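Local coordinates for cyanuric acid amidohydrolase (Azorhizobium caulinodans, PDB 4NQ3), which hydrolyses cyanuric acid, opening its s-triazine ring to give carboxybiuret, which loses carbon dioxide to become biuret, a step in atrazine degradation, at residues Q127-A132 with V202-L207; L239-G244 with P248-H253; G33-F38 with I109-T114. One frame throughout, in Å; residues are numbered along the deposited sequence.

Contact 1 of 3, residues Q127-A132 with V202-L207; sequences QVRMVA and VAEDAL
Arg129 and Glu204 form a salt bridge, Arg129 NH1 lying 2.6 Å from Glu204 OE2. The carboxylate oxygen comes in at the edge of the guanidinium group, near its plane, but the two flat groups are not coplanar: their planes stand 42° apart, and the chains run at about a right angle to each other. A single oxygen–nitrogen pair links them, so the bridge is not a two-pronged one. Both residues are exposed, and Glu204 is poorly ordered, so its position is less certain than that of its partner. The other terminal nitrogen, Arg129 NH2, makes a salt bridge to a sulfate ion that probably came from the crystallisation liquor; each terminal nitrogen thus has an anionic partner in the crystal.

Beside this polar pair lies a buried apolar touch, in which Val128 CG1 approaches Leu207 CD1 to 4.3 Å. It is a loose meeting of single methyl groups, and the whole contact buries just 116 Å².

The backbone sets these groups in place. Glu204 starts a short 3-10 turn, where Leu207 N donates to Glu204 O at 3.2 Å, which keeps the acidic and the apolar residue on one compact turn. With CG anti to the backbone N (chi1 -173°) and the chain extended beyond it, Glu204 spans the distance to Arg129. On the other segment, Val128 and Arg129 are consecutive residues of a helix, where Ala132 N bonds to Val128 O at 3.0 Å.

Both segments lie in the predicted second repeating unit. Gln127 ties helix 125-141 to helix 180-199 through Ser187. Val131 rests on Ser191 and Val202 on Ala196, so helix 180-199 touches both segments, and the loop that follows it reaches helix 125-141 through Leu207 and Glu204.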
ATOM      1  N   GLN A 127      -7.176  -3.653 -31.174  1.00 22.67           N
ATOM      2  CA  GLN A 127      -5.820  -3.552 -30.653  1.00 23.48           C
ATOM      3  C   GLN A 127      -4.918  -4.634 -31.211  1.00 23.98           C
ATOM      4  O   GLN A 127      -3.778  -4.366 -31.595  1.00 24.26           O
ATOM      5  CB  GLN A 127      -5.822  -3.616 -29.130  1.00 18.58           C
ATOM      6  CG  GLN A 127      -4.454  -3.464 -28.545  1.00 19.84           C
ATOM      7  CD  GLN A 127      -4.520  -3.118 -27.082  1.00 29.50           C
ATOM      8  OE1 GLN A 127      -5.528  -3.412 -26.415  1.00 23.41           O
ATOM      9  NE2 GLN A 127      -3.464  -2.463 -26.569  1.00 18.32           N
ATOM     10  N   VAL A 128      -5.433  -5.859 -31.254  1.00 25.21           N
ATOM     11  CA  VAL A 128      -4.656  -6.986 -31.746  1.00 22.88           C
ATOM     12  C   VAL A 128      -4.138  -6.736 -33.147  1.00 29.35           C
ATOM     13  O   VAL A 128      -2.949  -6.944 -33.421  1.00 36.86           O
ATOM     14  CB  VAL A 128      -5.460  -8.277 -31.783  1.00 20.49           C
ATOM     15  CG1 VAL A 128      -4.600  -9.360 -32.396  1.00 19.07           C
ATOM     16  CG2 VAL A 128      -5.933  -8.673 -30.379  1.00 21.15           C
ATOM     17  N   ARG A 129      -5.023  -6.273 -34.032  1.00 24.95           N
ATOM     18  CA  ARG A 129      -4.632  -6.065 -35.420  1.00 24.22           C
ATOM     19  C   ARG A 129      -3.670  -4.906 -35.528  1.00 29.34           C
ATOM     20  O   ARG A 129      -2.744  -4.935 -36.340  1.00 29.26           O
ATOM     21  CB  ARG A 129      -5.847  -5.829 -36.305  1.00 24.10           C
ATOM     22  CG  ARG A 129      -6.761  -7.044 -36.446  1.00 23.09           C
ATOM     23  CD  ARG A 129      -7.858  -6.705 -37.423  1.00 34.45           C
ATOM     24  NE  ARG A 129      -9.126  -7.346 -37.096  1.00 46.25           N
ATOM     25  CZ  ARG A 129      -9.390  -8.642 -37.258  1.00 62.14           C
ATOM     26  NH1 ARG A 129      -8.471  -9.472 -37.762  1.00 63.09           N
ATOM     27  NH2 ARG A 129     -10.586  -9.107 -36.912  1.00 66.05           N
HETATM   28  N   MSE A 130      -3.876  -3.891 -34.695  1.00 31.79           N
HETATM   29  CA  MSE A 130      -3.046  -2.691 -34.767  1.00 28.19           C
HETATM   30  C   MSE A 130      -1.600  -3.047 -34.436  1.00 24.58           C
HETATM   31  O   MSE A 130      -0.679  -2.687 -35.163  1.00 27.73           O
HETATM   32  CB  MSE A 130      -3.574  -1.602 -33.820  1.00 25.80           C
HETATM   33  CG  MSE A 130      -2.810  -0.317 -33.939  1.00 24.56           C
HETATM   34 SE   MSE A 130      -3.556   1.154 -32.921  0.63 26.08          SE
HETATM   35  CE  MSE A 130      -5.325   1.176 -33.718  1.00 65.60           C
ATOM     36  N   VAL A 131      -1.417  -3.788 -33.352  1.00 28.01           N
ATOM     37  CA  VAL A 131      -0.093  -4.161 -32.901  1.00 24.51           C
ATOM     38  C   VAL A 131       0.538  -5.137 -33.888  1.00 25.37           C
ATOM     39  O   VAL A 131       1.711  -4.991 -34.253  1.00 22.54           O
ATOM     40  CB  VAL A 131      -0.167  -4.780 -31.488  1.00 21.80           C
ATOM     41  CG1 VAL A 131       1.133  -5.425 -31.104  1.00 21.41           C
ATOM     42  CG2 VAL A 131      -0.558  -3.711 -30.464  1.00 20.50           C
ATOM     43  N   ALA A 132      -0.260  -6.085 -34.379  1.00 28.39           N
ATOM     44  CA  ALA A 132       0.230  -7.065 -35.342  1.00 26.78           C
ATOM     45  C   ALA A 132       0.847  -6.390 -36.555  1.00 28.02           C
ATOM     46  O   ALA A 132       1.932  -6.775 -37.006  1.00 29.48           O
ATOM     47  CB  ALA A 132      -0.880  -7.972 -35.767  1.00 30.22           C
ATOM     48  N   VAL A 202       0.065 -17.906 -33.494  1.00 38.57           N
ATOM     49  CA  VAL A 202      -1.378 -18.093 -33.368  1.00 35.05           C
ATOM     50  C   VAL A 202      -2.026 -17.852 -34.723  1.00 44.14           C
ATOM     51  O   VAL A 202      -1.587 -16.984 -35.481  1.00 47.89           O
ATOM     52  CB  VAL A 202      -2.000 -17.125 -32.353  1.00 32.52           C
ATOM     53  CG1 VAL A 202      -3.476 -17.309 -32.331  1.00 31.29           C
ATOM     54  CG2 VAL A 202      -1.436 -17.363 -30.972  1.00 38.68           C
ATOM     55  N   ALA A 203      -3.071 -18.608 -35.029  1.00 49.03           N
ATOM     56  CA  ALA A 203      -3.792 -18.455 -36.291  1.00 49.71           C
ATOM     57  C   ALA A 203      -4.831 -17.342 -36.202  1.00 53.97           C
ATOM     58  O   ALA A 203      -5.420 -17.125 -35.134  1.00 54.38           O
ATOM     59  CB  ALA A 203      -4.454 -19.759 -36.658  1.00 51.45           C
ATOM     60  N   GLU A 204      -5.089 -16.642 -37.304  1.00 57.18           N
ATOM     61  CA  GLU A 204      -5.993 -15.500 -37.194  1.00 61.54           C
ATOM     62  C   GLU A 204      -7.426 -15.921 -36.897  1.00 59.84           C
ATOM     63  O   GLU A 204      -8.122 -15.226 -36.160  1.00 56.40           O
ATOM     64  CB  GLU A 204      -5.974 -14.617 -38.443  1.00 72.61           C
ATOM     65  CG  GLU A 204      -6.796 -13.337 -38.226  1.00 80.78           C
ATOM     66  CD  GLU A 204      -6.307 -12.149 -39.033  1.00 88.25           C
ATOM     67  OE1 GLU A 204      -5.719 -12.369 -40.112  1.00 92.26           O
ATOM     68  OE2 GLU A 204      -6.509 -10.995 -38.580  1.00 88.85           O
ATOM     69  N   ASP A 205      -7.870 -17.052 -37.443  1.00 63.17           N
ATOM     70  CA  ASP A 205      -9.252 -17.469 -37.200  1.00 67.86           C
ATOM     71  C   ASP A 205      -9.405 -18.195 -35.863  1.00 54.55           C
ATOM     72  O   ASP A 205     -10.451 -18.755 -35.581  1.00 58.10           O
ATOM     73  CB  ASP A 205      -9.799 -18.332 -38.359  1.00 80.95           C
ATOM     74  CG  ASP A 205      -8.798 -19.360 -38.876  1.00 87.63           C
ATOM     75  OD1 ASP A 205      -7.579 -19.160 -38.682  1.00 91.96           O
ATOM     76  OD2 ASP A 205      -9.237 -20.358 -39.503  1.00 86.08           O
ATOM     77  N   ALA A 206      -8.356 -18.166 -35.046  1.00 43.39           N
ATOM     78  CA  ALA A 206      -8.411 -18.621 -33.651  1.00 37.94           C
ATOM     79  C   ALA A 206      -8.749 -17.482 -32.700  1.00 43.36           C
ATOM     80  O   ALA A 206      -9.141 -17.714 -31.557  1.00 47.92           O
ATOM     81  CB  ALA A 206      -7.082 -19.235 -33.240  1.00 29.59           C
ATOM     82  N   LEU A 207      -8.596 -16.250 -33.185  1.00 43.11           N
ATOM     83  CA  LEU A 207      -8.716 -15.055 -32.353  1.00 32.35           C
ATOM     84  C   LEU A 207     -10.085 -14.410 -32.445  1.00 32.67           C
ATOM     85  O   LEU A 207     -10.663 -14.311 -33.509  1.00 44.96           O
ATOM     86  CB  LEU A 207      -7.643 -14.030 -32.760  1.00 30.42           C
ATOM     87  CG  LEU A 207      -6.188 -14.498 -32.687  1.00 30.56           C
ATOM     88  CD1 LEU A 207      -5.237 -13.502 -33.311  1.00 26.10           C
ATOM     89  CD2 LEU A 207      -5.833 -14.704 -31.222  1.00 29.86           C
TER

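Contact 2 of 3, residues L239-G244 with P248-H253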
ATOM      1  N   LEU A 239      13.531  -7.417 -31.310  1.00 21.95           N
ATOM      2  CA  LEU A 239      14.921  -7.841 -31.167  1.00 28.66           C
ATOM      3  C   LEU A 239      15.112  -9.246 -31.727  1.00 31.14           C
ATOM      4  O   LEU A 239      14.336 -10.159 -31.424  1.00 33.44           O
ATOM      5  CB  LEU A 239      15.352  -7.820 -29.699  1.00 22.19           C
ATOM      6  CG  LEU A 239      15.102  -6.527 -28.955  1.00 21.02           C
ATOM      7  CD1 LEU A 239      15.408  -6.731 -27.492  1.00 21.06           C
ATOM      8  CD2 LEU A 239      15.978  -5.448 -29.540  1.00 20.63           C
ATOM      9  N   GLY A 240      16.151  -9.434 -32.531  1.00 29.69           N
ATOM     10  CA  GLY A 240      16.351 -10.727 -33.139  1.00 26.45           C
ATOM     11  C   GLY A 240      17.767 -10.901 -33.608  1.00 38.04           C
ATOM     12  O   GLY A 240      18.618 -10.044 -33.359  1.00 36.34           O
HETATM   13  N   MSE A 241      18.018 -12.034 -34.260  1.00 38.20           N
HETATM   14  CA  MSE A 241      19.279 -12.290 -34.934  1.00 36.70           C
HETATM   15  C   MSE A 241      19.087 -12.155 -36.441  1.00 38.72           C
HETATM   16  O   MSE A 241      18.017 -12.472 -36.981  1.00 45.74           O
HETATM   17  CB  MSE A 241      19.799 -13.670 -34.582  1.00 32.09           C
HETATM   18  CG  MSE A 241      19.976 -13.855 -33.119  1.00 31.44           C
HETATM   19 SE   MSE A 241      21.532 -12.890 -32.493  0.55 33.13          SE
HETATM   20  CE  MSE A 241      22.893 -14.110 -33.156  1.00 33.48           C
ATOM     21  N   SER A 242      20.123 -11.671 -37.113  1.00 32.67           N
ATOM     22  CA  SER A 242      20.058 -11.453 -38.543  1.00 36.59           C
ATOM     23  C   SER A 242      21.409 -11.616 -39.185  1.00 44.37           C
ATOM     24  O   SER A 242      22.410 -11.193 -38.626  1.00 45.64           O
ATOM     25  CB  SER A 242      19.527 -10.059 -38.858  1.00 34.44           C
ATOM     26  OG  SER A 242      19.778  -9.727 -40.218  1.00 38.13           O
ATOM     27  N   GLU A 243      21.416 -12.191 -40.384  1.00 48.74           N
ATOM     28  CA  GLU A 243      22.623 -12.271 -41.195  1.00 60.96           C
ATOM     29  C   GLU A 243      23.091 -10.872 -41.636  1.00 58.36           C
ATOM     30  O   GLU A 243      24.287 -10.658 -41.869  1.00 57.78           O
ATOM     31  CB  GLU A 243      22.392 -13.153 -42.422  1.00 72.57           C
ATOM     32  CG  GLU A 243      21.943 -14.575 -42.117  1.00 84.11           C
ATOM     33  CD  GLU A 243      23.062 -15.452 -41.568  1.00 92.13           C
ATOM     34  OE1 GLU A 243      24.246 -15.051 -41.686  1.00 95.26           O
ATOM     35  OE2 GLU A 243      22.758 -16.555 -41.046  1.00 92.27           O
ATOM     36  N   GLY A 244      22.146  -9.942 -41.780  1.00 57.82           N
ATOM     37  CA  GLY A 244      22.441  -8.615 -42.298  1.00 35.32           C
ATOM     38  C   GLY A 244      22.887  -7.614 -41.259  1.00 41.49           C
ATOM     39  O   GLY A 244      22.946  -6.413 -41.526  1.00 42.37           O
ATOM     40  N   PRO A 248      29.366  -7.778 -31.740  1.00 35.02           N
ATOM     41  CA  PRO A 248      29.615  -8.772 -30.701  1.00 32.99           C
ATOM     42  C   PRO A 248      28.341  -9.302 -30.052  1.00 36.13           C
ATOM     43  O   PRO A 248      28.340 -10.388 -29.476  1.00 40.37           O
ATOM     44  CB  PRO A 248      30.464  -8.001 -29.689  1.00 32.23           C
ATOM     45  CG  PRO A 248      30.088  -6.588 -29.877  1.00 29.20           C
ATOM     46  CD  PRO A 248      29.726  -6.413 -31.319  1.00 29.21           C
ATOM     47  N   LEU A 249      27.259  -8.542 -30.135  1.00 36.37           N
ATOM     48  CA  LEU A 249      26.089  -8.878 -29.344  1.00 35.43           C
ATOM     49  C   LEU A 249      25.156  -9.861 -30.047  1.00 34.94           C
ATOM     50  O   LEU A 249      24.804  -9.672 -31.214  1.00 37.65           O
ATOM     51  CB  LEU A 249      25.337  -7.594 -28.974  1.00 33.28           C
ATOM     52  CG  LEU A 249      25.999  -6.636 -27.970  1.00 26.82           C
ATOM     53  CD1 LEU A 249      25.128  -5.443 -27.727  1.00 24.36           C
ATOM     54  CD2 LEU A 249      26.238  -7.365 -26.655  1.00 26.55           C
ATOM     55  N   ALA A 250      24.773 -10.918 -29.329  1.00 33.50           N
ATOM     56  CA  ALA A 250      23.697 -11.818 -29.764  1.00 35.82           C
ATOM     57  C   ALA A 250      22.570 -11.842 -28.731  1.00 37.21           C
ATOM     58  O   ALA A 250      22.729 -11.356 -27.600  1.00 43.96           O
ATOM     59  CB  ALA A 250      24.211 -13.205 -29.986  1.00 31.72           C
ATOM     60  N   ILE A 251      21.436 -12.418 -29.109  1.00 34.36           N
ATOM     61  CA  ILE A 251      20.325 -12.513 -28.176  1.00 28.13           C
ATOM     62  C   ILE A 251      19.816 -13.931 -28.206  1.00 41.70           C
ATOM     63  O   ILE A 251      19.795 -14.561 -29.260  1.00 46.56           O
ATOM     64  CB  ILE A 251      19.186 -11.511 -28.524  1.00 32.31           C
ATOM     65  CG1 ILE A 251      18.102 -11.506 -27.447  1.00 30.79           C
ATOM     66  CG2 ILE A 251      18.596 -11.797 -29.909  1.00 33.13           C
ATOM     67  CD1 ILE A 251      17.061 -10.410 -27.630  1.00 24.53           C
ATOM     68  N   ALA A 252      19.460 -14.448 -27.038  1.00 44.80           N
ATOM     69  CA  ALA A 252      18.844 -15.760 -26.914  1.00 30.85           C
ATOM     70  C   ALA A 252      17.634 -15.576 -26.020  1.00 35.97           C
ATOM     71  O   ALA A 252      17.559 -14.578 -25.299  1.00 40.29           O
ATOM     72  CB  ALA A 252      19.817 -16.760 -26.332  1.00 32.51           C
ATOM     73  N   HIS A 253      16.680 -16.503 -26.069  1.00 30.64           N
ATOM     74  CA  HIS A 253      15.471 -16.386 -25.247  1.00 32.66           C
ATOM     75  C   HIS A 253      14.914 -17.745 -24.888  1.00 34.95           C
ATOM     76  O   HIS A 253      15.238 -18.744 -25.527  1.00 40.14           O
ATOM     77  CB  HIS A 253      14.374 -15.602 -25.968  1.00 29.18           C
ATOM     78  CG  HIS A 253      13.545 -16.455 -26.873  1.00 34.90           C
ATOM     79  ND1 HIS A 253      13.958 -16.816 -28.140  1.00 39.25           N
ATOM     80  CD2 HIS A 253      12.338 -17.044 -26.686  1.00 37.67           C
ATOM     81  CE1 HIS A 253      13.033 -17.580 -28.700  1.00 41.95           C
ATOM     82  NE2 HIS A 253      12.040 -17.734 -27.838  1.00 41.86           N
TER
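Just beyond Met241, which packs on Ala250 and Ile251, Ser242 OG is gripped twice: it accepts Gly244 N at 2.8 Å, forming an ST turn, and makes a weak hydrogen bond to Gly143 O. This turn comes as strand 235-242 ends, at the predicted boundary between the second repeating unit and the third.

The chain then returns as strand 249-256, but the two strands do not pair. The axes of 239-242 and 249-253 pass 6.6 Å apart with their directions at 118°, and the backbone of 235-242 is already bonded to strands 106-113 and 150-157. The meeting is therefore one of side chains between two sheets.

Met241, a selenomethionine, bends at both chi2 (-74°) and chi3 (-76°), which curls its end over the other strand. Its CE lies 3.6 Å from Ala250 CB, while SE sits over the backbone, 3.4 Å from Ile251 N. Nearer the root, Met241 CG approaches Ile251 CG2 to 4.1 Å. The two branches of Ile251 divide the work. CG2 lies 3.9 Å from Gly240 O, whereas CD1, at the end of the extended branch, reaches Leu239 CB at 3.7 Å, the two side chains crossing at about a right angle. Leu107, His151 and Ile350 also touch Ile251, placing it between the two sheets.

No hydrogen bond spans the segments, whose junction is apolar packing of carbon and selenium. Backbone bonds of Leu239 to Ser242 go to strands 106-113 and 150-157 and their flanks, and a polar tie between the sheets comes nearby, where His253 ND1 bonds His151 ND1.

Contact 3 of 3, residues G33-F38 with I109-T114; sequences GILAIF and IGRAHT. With SO4 (sulfate ion), chain F; SO4 (sulfate ion), chain D.
Strands 34-38 and 109-113 cross almost perpendicularly, their directions 80° apart and their axes 7.1 Å apart at the closest, with Leu35 and Arg111 at the crossing. They belong to different four-stranded sheets, in the segments assigned to the first and second of the three repeating units, so the contact packs two repeats together through side chains. Leu35 and Ala36 both face Phe93 on the neighbouring strand, a classic beta bulge.

Leu35 points toward the other strand and splits its two methyl groups between partners. CD1 meets Ile109 CG2 at 3.7 Å, the two side chains lying obliquely. CD2 sits over one face of the Arg111 guanidinium group, shifted toward its rim and 3.6 Å from CZ; here the chains run at about a right angle.

Arg111 leaves its backbone with CG between the N and the carbonyl carbon (chi1 49°) and then runs straight to NE, passing Leu35 O with its CD at 3.5 Å. At its edge the guanidinium group holds a sulfate, probably from the crystallisation liquor. The bond from Arg111 NE to sulfate O4 is 2.8 Å and fairly straight at 164°, and Arg111 NH2 reaches O3 of the same ion at 3.0 Å, with a weak second bond to O4. The leucine methyl on one face and the anion at the edge probably limit, in the crystal, the turning of the group. A second sulfate lies by the backbone of His113, whose imidazole bonds Glu73 O through NE2.

One water bridges the strands, donating to Ile34 O at 3.1 Å and accepting from Arg111 NH2 at 2.9 Å.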
ATOM      1  N   GLY A  33      21.618   7.477 -34.002  1.00 24.77           N
ATOM      2  CA  GLY A  33      21.446   6.040 -34.113  1.00 19.72           C
ATOM      3  C   GLY A  33      20.659   5.400 -32.986  1.00 25.82           C
ATOM      4  O   GLY A  33      20.598   4.171 -32.871  1.00 27.62           O
ATOM      5  N   ILE A  34      20.067   6.224 -32.132  1.00 25.89           N
ATOM      6  CA  ILE A  34      19.268   5.695 -31.042  1.00 26.17           C
ATOM      7  C   ILE A  34      17.927   5.229 -31.589  1.00 27.51           C
ATOM      8  O   ILE A  34      17.156   6.026 -32.113  1.00 34.96           O
ATOM      9  CB  ILE A  34      19.046   6.728 -29.947  1.00 16.37           C
ATOM     10  CG1 ILE A  34      20.349   7.025 -29.231  1.00 24.10           C
ATOM     11  CG2 ILE A  34      18.032   6.235 -28.954  1.00 18.67           C
ATOM     12  CD1 ILE A  34      20.170   8.028 -28.101  1.00 27.48           C
ATOM     13  N   LEU A  35      17.671   3.930 -31.488  1.00 25.19           N
ATOM     14  CA  LEU A  35      16.416   3.358 -31.945  1.00 28.17           C
ATOM     15  C   LEU A  35      15.350   3.350 -30.856  1.00 27.24           C
ATOM     16  O   LEU A  35      14.204   3.734 -31.117  1.00 33.80           O
ATOM     17  CB  LEU A  35      16.622   1.944 -32.471  1.00 18.66           C
ATOM     18  CG  LEU A  35      17.432   1.957 -33.750  1.00 24.65           C
ATOM     19  CD1 LEU A  35      17.532   0.568 -34.316  1.00 27.64           C
ATOM     20  CD2 LEU A  35      16.730   2.865 -34.720  1.00 26.21           C
ATOM     21  N   ALA A  36      15.703   2.887 -29.656  1.00 21.76           N
ATOM     22  CA  ALA A  36      14.710   2.775 -28.591  1.00 21.29           C
ATOM     23  C   ALA A  36      15.368   2.879 -27.248  1.00 18.87           C
ATOM     24  O   ALA A  36      16.537   2.568 -27.118  1.00 25.71           O
ATOM     25  CB  ALA A  36      13.946   1.456 -28.698  1.00 16.59           C
ATOM     26  N   ILE A  37      14.619   3.314 -26.242  1.00 21.01           N
ATOM     27  CA  ILE A  37      15.106   3.252 -24.875  1.00 23.69           C
ATOM     28  C   ILE A  37      14.129   2.501 -23.976  1.00 23.82           C
ATOM     29  O   ILE A  37      12.960   2.852 -23.923  1.00 26.58           O
ATOM     30  CB  ILE A  37      15.337   4.632 -24.291  1.00 20.17           C
ATOM     31  CG1 ILE A  37      16.250   5.459 -25.183  1.00 14.80           C
ATOM     32  CG2 ILE A  37      16.016   4.512 -22.960  1.00 21.16           C
ATOM     33  CD1 ILE A  37      16.475   6.844 -24.615  1.00 14.27           C
ATOM     34  N   PHE A  38      14.592   1.448 -23.301  1.00 21.91           N
ATOM     35  CA  PHE A  38      13.772   0.777 -22.287  1.00 22.93           C
ATOM     36  C   PHE A  38      14.121   1.345 -20.935  1.00 23.80           C
ATOM     37  O   PHE A  38      15.248   1.773 -20.718  1.00 24.48           O
ATOM     38  CB  PHE A  38      14.006  -0.733 -22.238  1.00 22.66           C
ATOM     39  CG  PHE A  38      13.582  -1.480 -23.477  1.00 28.60           C
ATOM     40  CD1 PHE A  38      13.081  -0.821 -24.581  1.00 32.71           C
ATOM     41  CD2 PHE A  38      13.692  -2.865 -23.523  1.00 29.52           C
ATOM     42  CE1 PHE A  38      12.707  -1.530 -25.709  1.00 31.79           C
ATOM     43  CE2 PHE A  38      13.321  -3.566 -24.639  1.00 29.22           C
ATOM     44  CZ  PHE A  38      12.829  -2.896 -25.734  1.00 32.02           C
ATOM     45  N   ILE A 109      17.832  -4.966 -34.441  1.00 31.73           N
ATOM     46  CA  ILE A 109      16.844  -4.145 -33.760  1.00 21.76           C
ATOM     47  C   ILE A 109      15.921  -3.451 -34.735  1.00 23.46           C
ATOM     48  O   ILE A 109      16.377  -2.841 -35.698  1.00 30.12           O
ATOM     49  CB  ILE A 109      17.506  -3.060 -32.939  1.00 24.99           C
ATOM     50  CG1 ILE A 109      18.537  -3.657 -31.997  1.00 21.97           C
ATOM     51  CG2 ILE A 109      16.460  -2.244 -32.182  1.00 20.18           C
ATOM     52  CD1 ILE A 109      19.525  -2.636 -31.582  1.00 25.03           C
ATOM     53  N   GLY A 110      14.619  -3.537 -34.502  1.00 20.66           N
ATOM     54  CA  GLY A 110      13.672  -2.815 -35.340  1.00 25.67           C
ATOM     55  C   GLY A 110      12.641  -2.114 -34.482  1.00 25.17           C
ATOM     56  O   GLY A 110      12.291  -2.599 -33.399  1.00 27.69           O
ATOM     57  N   ARG A 111      12.165  -0.961 -34.927  1.00 23.44           N
ATOM     58  CA  ARG A 111      11.172  -0.257 -34.131  1.00 24.99           C
ATOM     59  C   ARG A 111       9.996   0.075 -35.016  1.00 22.06           C
ATOM     60  O   ARG A 111      10.136   0.060 -36.231  1.00 22.45           O
ATOM     61  CB  ARG A 111      11.742   1.032 -33.533  1.00 18.54           C
ATOM     62  CG  ARG A 111      12.426   1.819 -34.554  1.00 20.04           C
ATOM     63  CD  ARG A 111      12.566   3.254 -34.214  1.00 20.65           C
ATOM     64  NE  ARG A 111      13.332   3.884 -35.284  1.00 22.53           N
ATOM     65  CZ  ARG A 111      13.936   5.060 -35.184  1.00 32.67           C
ATOM     66  NH1 ARG A 111      13.867   5.733 -34.037  1.00 31.82           N
ATOM     67  NH2 ARG A 111      14.630   5.549 -36.218  1.00 29.97           N
ATOM     68  N   ALA A 112       8.872   0.431 -34.398  1.00 17.90           N
ATOM     69  CA  ALA A 112       7.676   0.873 -35.103  1.00 18.34           C
ATOM     70  C   ALA A 112       6.736   1.524 -34.095  1.00 17.45           C
ATOM     71  O   ALA A 112       6.823   1.240 -32.900  1.00 21.32           O
ATOM     72  CB  ALA A 112       6.995  -0.283 -35.808  1.00 18.74           C
ATOM     73  N   HIS A 113       5.833   2.374 -34.589  1.00 21.42           N
ATOM     74  CA  HIS A 113       4.880   3.138 -33.771  1.00 21.83           C
ATOM     75  C   HIS A 113       3.493   2.837 -34.281  1.00 27.21           C
ATOM     76  O   HIS A 113       3.333   2.182 -35.321  1.00 40.54           O
ATOM     77  CB  HIS A 113       5.156   4.638 -33.875  1.00 20.07           C
ATOM     78  CG  HIS A 113       6.565   4.988 -33.531  1.00 41.68           C
ATOM     79  ND1 HIS A 113       6.918   5.632 -32.362  1.00 50.90           N
ATOM     80  CD2 HIS A 113       7.723   4.720 -34.183  1.00 40.61           C
ATOM     81  CE1 HIS A 113       8.235   5.768 -32.323  1.00 50.29           C
ATOM     82  NE2 HIS A 113       8.747   5.221 -33.416  1.00 47.08           N
ATOM     83  N   THR A 114       2.481   3.316 -33.582  1.00 21.12           N
ATOM     84  CA  THR A 114       1.140   3.171 -34.109  1.00 21.75           C
ATOM     85  C   THR A 114       0.334   4.433 -33.856  1.00 24.11           C
ATOM     86  O   THR A 114       0.712   5.288 -33.044  1.00 20.77           O
ATOM     87  CB  THR A 114       0.384   1.980 -33.499  1.00 19.54           C
ATOM     88  OG1 THR A 114      -0.114   2.342 -32.200  1.00 20.34           O
ATOM     89  CG2 THR A 114       1.253   0.752 -33.436  1.00 16.89           C
TER
HETATM   90  S   SO4 F 404       6.294   3.178 -38.175  0.72 71.74           S
HETATM   91  O1  SO4 F 404       6.062   2.166 -39.209  0.72 72.99           O
HETATM   92  O2  SO4 F 404       5.838   4.499 -38.609  0.72 72.49           O
HETATM   93  O3  SO4 F 404       5.531   2.814 -36.986  0.72 67.28           O
HETATM   94  O4  SO4 F 404       7.730   3.233 -37.881  0.72 70.19           O
HETATM   95  S   SO4 D 402      14.390   3.245 -39.084  0.76 47.86           S
HETATM   96  O1  SO4 D 402      13.621   4.045 -40.045  0.76 43.28           O
HETATM   97  O2  SO4 D 402      14.826   1.964 -39.658  0.76 45.46           O
HETATM   98  O3  SO4 D 402      15.560   4.024 -38.654  0.76 42.77           O
HETATM   99  O4  SO4 D 402      13.505   2.955 -37.950  0.76 52.19           O
HETATM  100  O   HOH W   1      16.223   7.420 -34.717  1.00 55.41           O

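In the fold
By the predicted limits of the repeating units, the second unit takes part in all three contacts: contact 1 lies within it, contact 2 joins it to the third unit and contact 3 to the first. Contacts 2 and 3 use strands that are neighbours in one sheet; their centres are 15 Å apart, and Leu239 CD2 packs 4.0 Å from Ile109 CG1. Contact 1, centred 22 Å from contact 3, touches it where Met130 SE lies 3.7 Å from Thr114 OG1; contacts 1 and 2 do not touch. None forms the active site. The Arg111 side chain is about 11 Å from that of catalytic Lys156, and Val128 is about 11 Å from substrate-binding Arg188, side chain to side chain.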